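Long-range contacts in acyl-coenzyme A oxidase acox-1.2 (Caenorhabditis elegans, PDB 5K3J), which catalyses the FAD-dependent desaturation of the side chains of ascaroside-CoA pheromone precursors, the first step of their peroxisomal beta-oxidation: residues G73-I77 and G108-A112; I292-M296 and T430-E434; A307-A311 and A403-C407. All coordinates share one frame; numbering follows the deposited sequence.

Contact 1: G73-I77 and G108-A112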
loop_
_atom_site.group_PDB
_atom_site.type_symbol
_atom_site.label_atom_id
_atom_site.label_comp_id
_atom_site.label_asym_id
_atom_site.label_seq_id
_atom_site.Cartn_x
_atom_site.Cartn_y
_atom_site.Cartn_z
ATOM N N GLY A 73 3.984 11.276 21.540
ATOM C CA GLY A 73 2.541 11.407 21.519
ATOM C C GLY A 73 2.035 11.744 22.909
ATOM O O GLY A 73 1.062 12.474 23.066
ATOM N N THR A 74 2.716 11.212 23.918
ATOM C CA THR A 74 2.355 11.444 25.315
ATOM C C THR A 74 2.833 12.818 25.790
ATOM O O THR A 74 2.124 13.511 26.532
ATOM C CB THR A 74 2.943 10.350 26.227
ATOM O OG1 THR A 74 2.261 9.115 25.988
ATOM C CG2 THR A 74 2.790 10.721 27.686
ATOM N N ARG A 75 4.036 13.204 25.362
ATOM C CA ARG A 75 4.559 14.536 25.649
ATOM C C ARG A 75 3.611 15.593 25.087
ATOM O O ARG A 75 3.164 16.484 25.811
ATOM C CB ARG A 75 5.960 14.729 25.057
ATOM C CG ARG A 75 6.551 16.117 25.324
ATOM C CD ARG A 75 7.836 16.357 24.549
ATOM N NE ARG A 75 7.583 16.732 23.163
ATOM C CZ ARG A 75 7.310 17.971 22.770
ATOM N NH1 ARG A 75 7.244 18.954 23.658
ATOM N NH2 ARG A 75 7.102 18.229 21.489
ATOM N N LYS A 76 3.281 15.463 23.804
ATOM C CA LYS A 76 2.530 16.488 23.095
ATOM C C LYS A 76 1.069 16.552 23.544
ATOM O O LYS A 76 0.470 17.624 23.534
ATOM C CB LYS A 76 2.613 16.245 21.590
ATOM C CG LYS A 76 2.504 17.517 20.761
ATOM C CD LYS A 76 3.833 18.259 20.695
ATOM C CE LYS A 76 4.686 17.809 19.520
ATOM N NZ LYS A 76 4.022 18.164 18.244
ATOM N N ILE A 77 0.499 15.418 23.950
ATOM C CA ILE A 77 -0.913 15.377 24.349
ATOM C C ILE A 77 -1.123 15.968 25.745
ATOM O O ILE A 77 -2.195 16.503 26.048
ATOM C CB ILE A 77 -1.481 13.931 24.313
ATOM C CG1 ILE A 77 -3.006 13.944 24.185
ATOM C CG2 ILE A 77 -1.050 13.140 25.534
ATOM C CD1 ILE A 77 -3.503 14.707 22.973
ATOM N N GLY A 108 -0.777 8.539 16.482
ATOM C CA GLY A 108 -1.360 8.043 17.716
ATOM C C GLY A 108 -0.976 8.810 18.966
ATOM O O GLY A 108 0.094 9.418 19.036
ATOM N N HIS A 109 -1.864 8.769 19.955
ATOM C CA HIS A 109 -1.654 9.430 21.238
ATOM C C HIS A 109 -2.553 8.768 22.288
ATOM O O HIS A 109 -3.527 8.102 21.933
ATOM C CB HIS A 109 -1.940 10.928 21.123
ATOM C CG HIS A 109 -3.344 11.246 20.712
ATOM N ND1 HIS A 109 -4.348 11.496 21.623
ATOM C CD2 HIS A 109 -3.912 11.354 19.488
ATOM C CE1 HIS A 109 -5.472 11.747 20.977
ATOM N NE2 HIS A 109 -5.236 11.666 19.680
ATOM N N PRO A 110 -2.227 8.939 23.581
ATOM C CA PRO A 110 -2.969 8.274 24.662
ATOM C C PRO A 110 -4.490 8.469 24.646
ATOM O O PRO A 110 -5.194 7.681 25.274
ATOM C CB PRO A 110 -2.368 8.906 25.922
ATOM C CG PRO A 110 -0.984 9.227 25.537
ATOM C CD PRO A 110 -1.050 9.661 24.100
ATOM N N PHE A 111 -4.985 9.479 23.936
ATOM C CA PHE A 111 -6.404 9.829 23.994
ATOM C C PHE A 111 -7.177 9.616 22.694
ATOM O O PHE A 111 -8.319 10.061 22.575
ATOM C CB PHE A 111 -6.564 11.290 24.427
ATOM C CG PHE A 111 -6.404 11.507 25.901
ATOM C CD1 PHE A 111 -7.379 11.093 26.789
ATOM C CD2 PHE A 111 -5.280 12.145 26.395
ATOM C CE1 PHE A 111 -7.223 11.306 28.148
ATOM C CE2 PHE A 111 -5.122 12.359 27.744
ATOM C CZ PHE A 111 -6.098 11.937 28.625
ATOM N N ALA A 112 -6.558 8.942 21.730
ATOM C CA ALA A 112 -7.168 8.745 20.415
ATOM C C ALA A 112 -8.531 8.071 20.511
ATOM O O ALA A 112 -9.558 8.683 20.221
ATOM C CB ALA A 112 -6.244 7.931 19.521
#
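Gly73 and His109 bring the two backbones together, their CA atoms 4.6 Å apart, where one side of helix 66-82 faces the tight turn that leads into helix 112-125. A CB on Gly73 would point toward the turn and come up against Gly108 O, so the close approach probably relies on the absence of a side chain. The turn is a type I beta turn from His109 to Ala112, closed by the bond from Ala112 N to His109 O, and Phe111 occupies the N-cap position of the following helix.

No hydrogen bond crosses the contact, which is carried by Ile77, one helical turn on from Gly73. With CG1 anti to the backbone N (chi1 -158°), the two branches of this isoleucine spread over different residues of the turn. CG2 settles on the pyrrolidine ring of Pro110, 3.8 Å from Pro110 CD, the two side chains running past each other in opposite directions. The other branch lies against two rings: Ile77 CG1 meets the edge of Phe111 at CD2 (3.6 Å), near the ring plane, and Ile77 CD1 reaches His109 ND1 at 3.6 Å. The imidazole is covered on one face by Ala112 CB, lying toward the ring's rim. Thr74 closes the other end of the contact, crossing Pro110 at about a right angle with OG1 3.3 Å from Pro110 CG, while OG1 bonds back to Val70 O within its own helix.

The contact thus fastens helix 66-82 to the start of helix 112-125, whose first residue, Ala112, touches the bound ascaroside-CoA. Ile104, beyond helix 93-103, also packs on Ile77, and from the second subunit helix 646-661 lays Tyr651 on Thr74, Leu652 on Pro110 and Met655 on Phe111.

Contact 2: I292-M296 and T430-E434. Unlike the reference sequence in segment 430-434: Ala432 (reference Glu). With 6QA (~{S}-[2-[3-[[(2~{R})-4-[[[(2~{R},3~{S},4~{R},5~{R})-5-(6-aminopurin-9-yl)-4-oxidanyl-3-phosphonooxy-oxolan-2-yl]methoxy-oxidanyl-phosphoryl]oxy-oxidanyl-phosphoryl]oxy-3,3-dimethyl-2-oxidanyl-butanoyl]amino]propanoylamino]ethyl] 5-[(2~{R},3~{R},5~{R},6~{S})-6-methyl-3,5-bis(oxidanyl)oxan-2-yl]oxypentanethioate), chain E.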
loop_
_atom_site.group_PDB
_atom_site.type_symbol
_atom_site.label_atom_id
_atom_site.label_comp_id
_atom_site.label_asym_id
_atom_site.label_seq_id
_atom_site.Cartn_x
_atom_site.Cartn_y
_atom_site.Cartn_z
ATOM N N ILE A 292 -18.087 6.121 13.685
ATOM C CA ILE A 292 -16.803 6.050 12.998
ATOM C C ILE A 292 -16.997 5.899 11.493
ATOM O O ILE A 292 -16.456 6.682 10.714
ATOM C CB ILE A 292 -15.944 4.876 13.511
ATOM C CG1 ILE A 292 -15.618 5.056 14.997
ATOM C CG2 ILE A 292 -14.671 4.748 12.683
ATOM C CD1 ILE A 292 -14.884 6.340 15.316
ATOM N N ARG A 293 -17.778 4.895 11.098
ATOM C CA ARG A 293 -18.029 4.598 9.686
ATOM C C ARG A 293 -18.626 5.783 8.938
ATOM O O ARG A 293 -18.250 6.065 7.798
ATOM C CB ARG A 293 -18.960 3.393 9.551
ATOM C CG ARG A 293 -18.356 2.066 9.978
ATOM C CD ARG A 293 -19.427 0.983 10.022
ATOM N NE ARG A 293 -18.893 -0.301 10.460
ATOM C CZ ARG A 293 -19.595 -1.218 11.119
ATOM N NH1 ARG A 293 -20.866 -0.995 11.427
ATOM N NH2 ARG A 293 -19.023 -2.357 11.474
ATOM N N SER A 294 -19.570 6.464 9.577
ATOM C CA SER A 294 -20.167 7.660 9.003
ATOM C C SER A 294 -19.116 8.752 8.828
ATOM O O SER A 294 -19.167 9.535 7.880
ATOM C CB SER A 294 -21.314 8.166 9.885
ATOM O OG SER A 294 -20.864 8.442 11.202
ATOM N N GLN A 295 -18.146 8.775 9.734
ATOM C CA GLN A 295 -17.180 9.863 9.803
ATOM C C GLN A 295 -15.990 9.708 8.849
ATOM O O GLN A 295 -15.401 10.702 8.427
ATOM C CB GLN A 295 -16.690 10.002 11.253
ATOM C CG GLN A 295 -15.591 11.022 11.484
ATOM C CD GLN A 295 -14.227 10.376 11.631
ATOM O OE1 GLN A 295 -14.054 9.192 11.339
ATOM N NE2 GLN A 295 -13.251 11.150 12.095
ATOM N N MET A 296 -15.642 8.478 8.485
ATOM C CA MET A 296 -14.392 8.269 7.750
ATOM C C MET A 296 -14.473 8.549 6.251
ATOM O O MET A 296 -13.465 8.488 5.563
ATOM C CB MET A 296 -13.867 6.847 7.978
ATOM C CG MET A 296 -14.928 5.775 8.092
ATOM S SD MET A 296 -14.192 4.216 8.628
ATOM C CE MET A 296 -12.976 3.982 7.337
ATOM N N THR A 430 -9.647 -2.059 7.431
ATOM C CA THR A 430 -9.694 -3.178 8.361
ATOM C C THR A 430 -10.467 -2.826 9.629
ATOM O O THR A 430 -11.449 -3.490 9.959
ATOM C CB THR A 430 -8.279 -3.650 8.745
ATOM O OG1 THR A 430 -7.625 -4.201 7.594
ATOM C CG2 THR A 430 -8.352 -4.706 9.838
ATOM N N TYR A 431 -10.033 -1.785 10.338
ATOM C CA TYR A 431 -10.723 -1.388 11.563
ATOM C C TYR A 431 -12.120 -0.892 11.216
ATOM O O TYR A 431 -12.403 -0.606 10.053
ATOM C CB TYR A 431 -9.932 -0.320 12.347
ATOM C CG TYR A 431 -9.744 1.036 11.673
ATOM C CD1 TYR A 431 -10.833 1.833 11.324
ATOM C CD2 TYR A 431 -8.473 1.541 11.441
ATOM C CE1 TYR A 431 -10.660 3.068 10.728
ATOM C CE2 TYR A 431 -8.290 2.779 10.844
ATOM C CZ TYR A 431 -9.386 3.539 10.492
ATOM O OH TYR A 431 -9.211 4.771 9.900
ATOM N N ALA A 432 -12.975 -0.779 12.229
ATOM C CA ALA A 432 -14.361 -0.351 12.047
ATOM C C ALA A 432 -15.080 -1.210 11.006
ATOM O O ALA A 432 -15.965 -0.735 10.295
ATOM C CB ALA A 432 -14.420 1.123 11.657
ATOM N N GLY A 433 -14.697 -2.481 10.935
ATOM C CA GLY A 433 -15.317 -3.429 10.027
ATOM C C GLY A 433 -14.426 -3.804 8.858
ATOM O O GLY A 433 -14.033 -2.944 8.072
ATOM N N GLU A 434 -14.102 -5.088 8.748
ATOM C CA GLU A 434 -13.348 -5.598 7.606
ATOM C C GLU A 434 -14.103 -5.273 6.314
ATOM O O GLU A 434 -15.305 -5.523 6.218
ATOM C CB GLU A 434 -13.118 -7.109 7.746
ATOM C CG GLU A 434 -11.853 -7.631 7.075
ATOM C CD GLU A 434 -11.891 -7.508 5.563
ATOM O OE1 GLU A 434 -12.866 -7.999 4.953
ATOM O OE2 GLU A 434 -10.954 -6.914 4.986
HETATM P P26 6QA E . -23.588 -9.674 14.385
HETATM P P29 6QA E . -26.295 -10.805 13.681
HETATM P P50 6QA E . -29.853 -9.194 7.851
HETATM O O01 6QA E . -9.608 6.685 11.961
HETATM C C02 6QA E . -10.437 6.443 13.120
HETATM C C03 6QA E . -9.678 5.321 13.848
HETATM O O04 6QA E . -10.434 4.745 14.811
HETATM C C05 6QA E . -11.375 3.819 14.374
HETATM C C06 6QA E . -11.059 2.459 15.057
HETATM C C07 6QA E . -12.400 1.717 15.263
HETATM C C08 6QA E . -12.239 0.721 16.410
HETATM C C09 6QA E . -12.531 -0.651 15.966
HETATM S S10 6QA E . -13.762 -1.540 17.050
HETATM C C11 6QA E . -15.152 -2.272 16.141
HETATM C C12 6QA E . -14.963 -2.417 14.659
HETATM N N13 6QA E . -15.297 -3.747 14.311
HETATM C C14 6QA E . -16.416 -4.042 13.439
HETATM C C15 6QA E . -16.749 -5.530 13.062
HETATM C C16 6QA E . -18.224 -5.808 13.506
HETATM N N17 6QA E . -18.986 -6.507 12.453
HETATM C C18 6QA E . -20.158 -7.291 12.865
HETATM C C19 6QA E . -20.970 -8.024 11.800
HETATM O O20 6QA E . -20.303 -7.931 10.562
HETATM C C21 6QA E . -22.399 -7.427 11.658
HETATM C C22 6QA E . -23.108 -8.422 10.638
HETATM C C23 6QA E . -22.292 -5.954 11.144
HETATM C C24 6QA E . -23.233 -7.399 12.935
HETATM O O25 6QA E . -23.955 -8.632 13.139
HETATM O O27 6QA E . -22.171 -10.258 14.280
HETATM O O28 6QA E . -24.753 -10.917 14.300
HETATM O O30 6QA E . -27.262 -10.882 14.867
HETATM O O31 6QA E . -26.439 -9.380 12.801
HETATM C C32 6QA E . -26.833 -9.371 11.482
HETATM C C33 6QA E . -28.340 -8.878 11.448
HETATM O O34 6QA E . -28.516 -7.897 12.247
HETATM C C35 6QA E . -28.869 -6.553 11.401
HETATM N N36 6QA E . -27.921 -5.494 11.786
HETATM C C37 6QA E . -26.602 -5.638 11.936
HETATM N N38 6QA E . -26.031 -4.489 12.302
HETATM C C39 6QA E . -27.019 -3.553 12.401
HETATM C C40 6QA E . -28.221 -4.185 12.083
HETATM N N41 6QA E . -29.377 -3.467 12.110
HETATM C C42 6QA E . -29.350 -2.174 12.433
HETATM N N43 6QA E . -28.208 -1.530 12.751
HETATM C C44 6QA E . -27.040 -2.172 12.749
HETATM N N45 6QA E . -25.798 -1.472 13.096
HETATM C C46 6QA E . -28.806 -6.847 10.139
HETATM O O47 6QA E . -30.072 -6.443 9.444
HETATM C C48 6QA E . -28.632 -8.359 10.028
HETATM O O49 6QA E . -29.771 -8.973 9.521
HETATM O O51 6QA E . -29.864 -10.665 7.559
HETATM O O52 6QA E . -28.641 -8.533 7.175
HETATM O O53 6QA E . -31.095 -8.533 7.321
HETATM O O54 6QA E . -26.541 -11.970 12.755
HETATM O O55 6QA E . -23.733 -8.959 15.716
HETATM O O56 6QA E . -20.456 -7.364 14.021
HETATM O O57 6QA E . -17.103 -3.182 13.000
HETATM O O58 6QA E . -11.945 -1.074 14.976
HETATM O O59 6QA E . -8.475 5.830 14.486
HETATM C C60 6QA E . -8.748 6.902 15.396
HETATM C C61 6QA E . -7.395 7.206 15.998
HETATM C C62 6QA E . -9.422 8.091 14.660
HETATM C C63 6QA E . -10.618 7.673 13.916
HETATM O O64 6QA E . -9.828 9.099 15.651
#
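Ala432 stands where the reference sequence has glutamate, at the predicted proton acceptor, so its CB meets Ile292 CG2 (3.8 Å) and no carboxylate extends toward the substrate. The backbone still works: Ala432 N donates to O58, the thioester carbonyl oxygen of the ascaroside-CoA, at 2.9 Å and nearly straight (170°). The carbonyl of the same residue is used too: Ala432 O takes a bond from Arg293 NE (3.0 Å, 166°), in the guanidinium plane but with the nitrogen raised above the carbonyl plane. Extended from CG to NE, the arginine carries its NH2 to 2.6 Å from the pantetheine oxygen O57. A leucine in place of Arg293 would probably leave Ala432 O without this donor and take away the charged group beside O57.

Tyr431 lays one ring face along the ascaroside, under C03 and C05. Ile292 CG2 approaches C05 as well, 3.8 Å away, and Met296 CE comes up obliquely to Tyr431 CE1 at 4.2 Å.

Segment 292-296 belongs to helix 287-315, and Arg293 also packs on His382 and Thr385 of helix 379-405. The loop 430-434 joins helix 418-426 to helix 435-450, which Glu434 caps with its side chain.

Contact 3: A307-A311 and A403-C407. With FAD (flavin-adenine dinucleotide), chain G.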
loop_
_atom_site.group_PDB
_atom_site.type_symbol
_atom_site.label_atom_id
_atom_site.label_comp_id
_atom_site.label_asym_id
_atom_site.label_seq_id
_atom_site.Cartn_x
_atom_site.Cartn_y
_atom_site.Cartn_z
ATOM N N ALA A 307 -2.102 13.780 1.089
ATOM C CA ALA A 307 -1.163 13.152 0.169
ATOM C C ALA A 307 -1.015 13.978 -1.104
ATOM O O ALA A 307 0.097 14.215 -1.581
ATOM C CB ALA A 307 -1.613 11.743 -0.163
ATOM N N LEU A 308 -2.149 14.418 -1.638
ATOM C CA LEU A 308 -2.191 15.183 -2.879
ATOM C C LEU A 308 -1.601 16.578 -2.713
ATOM O O LEU A 308 -1.107 17.163 -3.672
ATOM C CB LEU A 308 -3.627 15.282 -3.384
ATOM C CG LEU A 308 -4.230 13.922 -3.720
ATOM C CD1 LEU A 308 -5.743 13.999 -3.770
ATOM C CD2 LEU A 308 -3.667 13.418 -5.034
ATOM N N THR A 309 -1.655 17.103 -1.493
ATOM C CA THR A 309 -1.073 18.405 -1.193
ATOM C C THR A 309 0.437 18.342 -1.387
ATOM O O THR A 309 1.079 19.330 -1.743
ATOM C CB THR A 309 -1.403 18.852 0.239
ATOM O OG1 THR A 309 -2.823 18.830 0.429
ATOM C CG2 THR A 309 -0.893 20.259 0.495
ATOM N N ILE A 310 0.995 17.155 -1.167
ATOM C CA ILE A 310 2.426 16.922 -1.312
ATOM C C ILE A 310 2.806 16.578 -2.748
ATOM O O ILE A 310 3.809 17.066 -3.269
ATOM C CB ILE A 310 2.886 15.787 -0.383
ATOM C CG1 ILE A 310 2.510 16.113 1.067
ATOM C CG2 ILE A 310 4.386 15.526 -0.537
ATOM C CD1 ILE A 310 2.441 14.905 1.964
ATOM N N ALA A 311 2.002 15.729 -3.375
ATOM C CA ALA A 311 2.243 15.318 -4.749
ATOM C C ALA A 311 2.156 16.507 -5.699
ATOM O O ALA A 311 3.097 16.781 -6.440
ATOM C CB ALA A 311 1.254 14.235 -5.160
ATOM N N ALA A 403 -0.145 9.007 -5.215
ATOM C CA ALA A 403 0.389 10.297 -4.806
ATOM C C ALA A 403 1.874 10.196 -4.466
ATOM O O ALA A 403 2.654 11.093 -4.787
ATOM C CB ALA A 403 -0.393 10.838 -3.619
ATOM N N ARG A 404 2.256 9.100 -3.818
ATOM C CA ARG A 404 3.641 8.876 -3.420
ATOM C C ARG A 404 4.544 8.613 -4.613
ATOM O O ARG A 404 5.560 9.282 -4.791
ATOM C CB ARG A 404 3.731 7.703 -2.436
ATOM C CG ARG A 404 5.159 7.313 -2.086
ATOM C CD ARG A 404 5.213 6.060 -1.223
ATOM N NE ARG A 404 4.560 4.918 -1.862
ATOM C CZ ARG A 404 5.154 4.104 -2.730
ATOM N NH1 ARG A 404 6.423 4.301 -3.069
ATOM N NH2 ARG A 404 4.484 3.090 -3.263
ATOM N N MET A 405 4.171 7.630 -5.424
ATOM C CA MET A 405 4.950 7.272 -6.606
ATOM C C MET A 405 5.065 8.431 -7.593
ATOM O O MET A 405 5.976 8.469 -8.415
ATOM C CB MET A 405 4.333 6.054 -7.305
ATOM C CG MET A 405 4.367 4.770 -6.488
ATOM S SD MET A 405 3.541 3.395 -7.311
ATOM C CE MET A 405 1.855 3.997 -7.349
ATOM N N ALA A 406 4.130 9.371 -7.504
ATOM C CA ALA A 406 4.137 10.561 -8.349
ATOM C C ALA A 406 5.362 11.432 -8.077
ATOM O O ALA A 406 5.816 12.175 -8.950
ATOM C CB ALA A 406 2.871 11.364 -8.133
ATOM N N CYS A 407 5.882 11.342 -6.855
ATOM C CA CYS A 407 7.093 12.053 -6.461
ATOM C C CYS A 407 8.329 11.297 -6.932
ATOM O O CYS A 407 9.456 11.750 -6.736
ATOM C CB CYS A 407 7.137 12.244 -4.943
ATOM S SG CYS A 407 5.708 13.123 -4.283
HETATM P PA FAD G . 10.890 11.099 -11.785
HETATM O O1A FAD G . 11.683 10.871 -13.074
HETATM O O2A FAD G . 11.216 12.448 -11.217
HETATM O O5B FAD G . 9.308 11.021 -12.106
HETATM C C5B FAD G . 8.381 11.419 -11.082
HETATM C C4B FAD G . 6.980 11.599 -11.738
HETATM O O4B FAD G . 7.100 12.272 -12.848
HETATM C C3B FAD G . 6.402 10.235 -12.131
HETATM O O3B FAD G . 5.081 10.219 -11.920
HETATM C C2B FAD G . 6.698 10.116 -13.654
HETATM O O2B FAD G . 5.636 9.295 -14.321
HETATM C C1B FAD G . 6.642 11.329 -14.068
HETATM N N9A FAD G . 7.518 11.525 -15.181
HETATM C C8A FAD G . 8.811 11.894 -15.133
HETATM N N7A FAD G . 9.269 11.968 -16.409
HETATM C C5A FAD G . 8.242 11.642 -17.246
HETATM C C6A FAD G . 8.163 11.561 -18.632
HETATM N N6A FAD G . 9.077 11.773 -19.703
HETATM N N1A FAD G . 7.017 11.211 -19.215
HETATM C C2A FAD G . 5.920 10.935 -18.454
HETATM N N3A FAD G . 5.994 11.014 -17.098
HETATM C C4A FAD G . 7.164 11.370 -16.500
HETATM N N1 FAD G . 19.343 4.964 -8.201
HETATM C C2 FAD G . 20.730 4.563 -8.416
HETATM O O2 FAD G . 21.403 5.135 -9.247
HETATM N N3 FAD G . 21.311 3.471 -7.631
HETATM C C4 FAD G . 20.529 2.802 -6.664
HETATM O O4 FAD G . 21.025 1.872 -5.995
HETATM C C4X FAD G . 19.115 3.208 -6.441
HETATM N N5 FAD G . 18.310 2.529 -5.453
HETATM C C5X FAD G . 16.923 2.930 -5.238
HETATM C C6 FAD G . 16.143 2.266 -4.275
HETATM C C7 FAD G . 14.805 2.651 -4.066
HETATM C C7M FAD G . 14.162 1.790 -2.974
HETATM C C8 FAD G . 14.249 3.694 -4.814
HETATM C C8M FAD G . 12.818 4.181 -4.661
HETATM C C9 FAD G . 15.025 4.364 -5.782
HETATM C C9A FAD G . 16.361 3.983 -5.995
HETATM N N10 FAD G . 17.179 4.679 -7.008
HETATM C C10 FAD G . 18.544 4.287 -7.218
HETATM C "C1'" FAD G . 16.609 5.789 -7.803
HETATM C "C2'" FAD G . 15.660 5.260 -8.874
HETATM O "O2'" FAD G . 16.370 4.492 -9.781
HETATM C "C3'" FAD G . 15.054 6.439 -9.582
HETATM O "O3'" FAD G . 14.402 7.256 -8.642
HETATM C "C4'" FAD G . 14.060 5.972 -10.612
HETATM O "O4'" FAD G . 14.731 5.234 -11.607
HETATM C "C5'" FAD G . 13.396 7.182 -11.234
HETATM O "O5'" FAD G . 12.874 7.997 -10.193
HETATM P P FAD G . 12.772 9.580 -10.397
HETATM O O1P FAD G . 13.214 10.282 -9.109
HETATM O O2P FAD G . 13.648 10.015 -11.527
HETATM O O3P FAD G . 11.280 9.967 -10.730
#
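As in other members of the acyl-CoA dehydrogenase superfamily, the C-alpha1 domain is built around a helical bundle, and here helix 287-315 packs against the C-terminal end of helix 379-405. Alanines make up most of the interface, which lets the backbones come close: Ala311 and Ala403 have their CA atoms 5.4 Å apart. Ala403 is central. Its methyl group points at Ala307 CB, 3.8 Å away, and Ala311 CB, one turn further along, lies to one flank at 4.1 Å. Leu308 begins by pointing away from helix 379-405, yet its CD2 comes back to within 4.4 Å of Ala403 CB. Ala311 CB in turn lies over the backbone of the other helix, 3.5 Å from Ala403 O, with Ala406 CB more loosely placed at 4.4 Å. No hydrogen bond links the segments.

Cys407 fills the far end of the interface: its SG, anti to the carbonyl carbon (chi1 -57°), is directed at the backbone of Ala311. Ile418 of helix 418-426 covers Ala307, Ile310 and Cys407 together. The chain leaving helix 379-405 borders the FAD site, and there the carbonyl atom Ala406 O lies 3.1 Å from C4B in the ribose of the cofactor's adenosine half.

Along the chain, contact 1 closes before contact 2 opens, and contact 3 is nested within the loop that contact 2 closes. Contact 1 lies in the N-terminal helical region, its centre about 21 Å from that of contact 2 and about 27 Å from that of contact 3. Contacts 2 and 3 both lie in the C-alpha1 range and share helix 287-315, with centres about 24 Å apart. That helix therefore borders the substrate at 292-296 and, about four turns later, packs against the end of helix 379-405 that leads into the FAD site. None of the three touches another, yet each meets the second subunit, in keeping with a homodimer whose partners share their FAD sites.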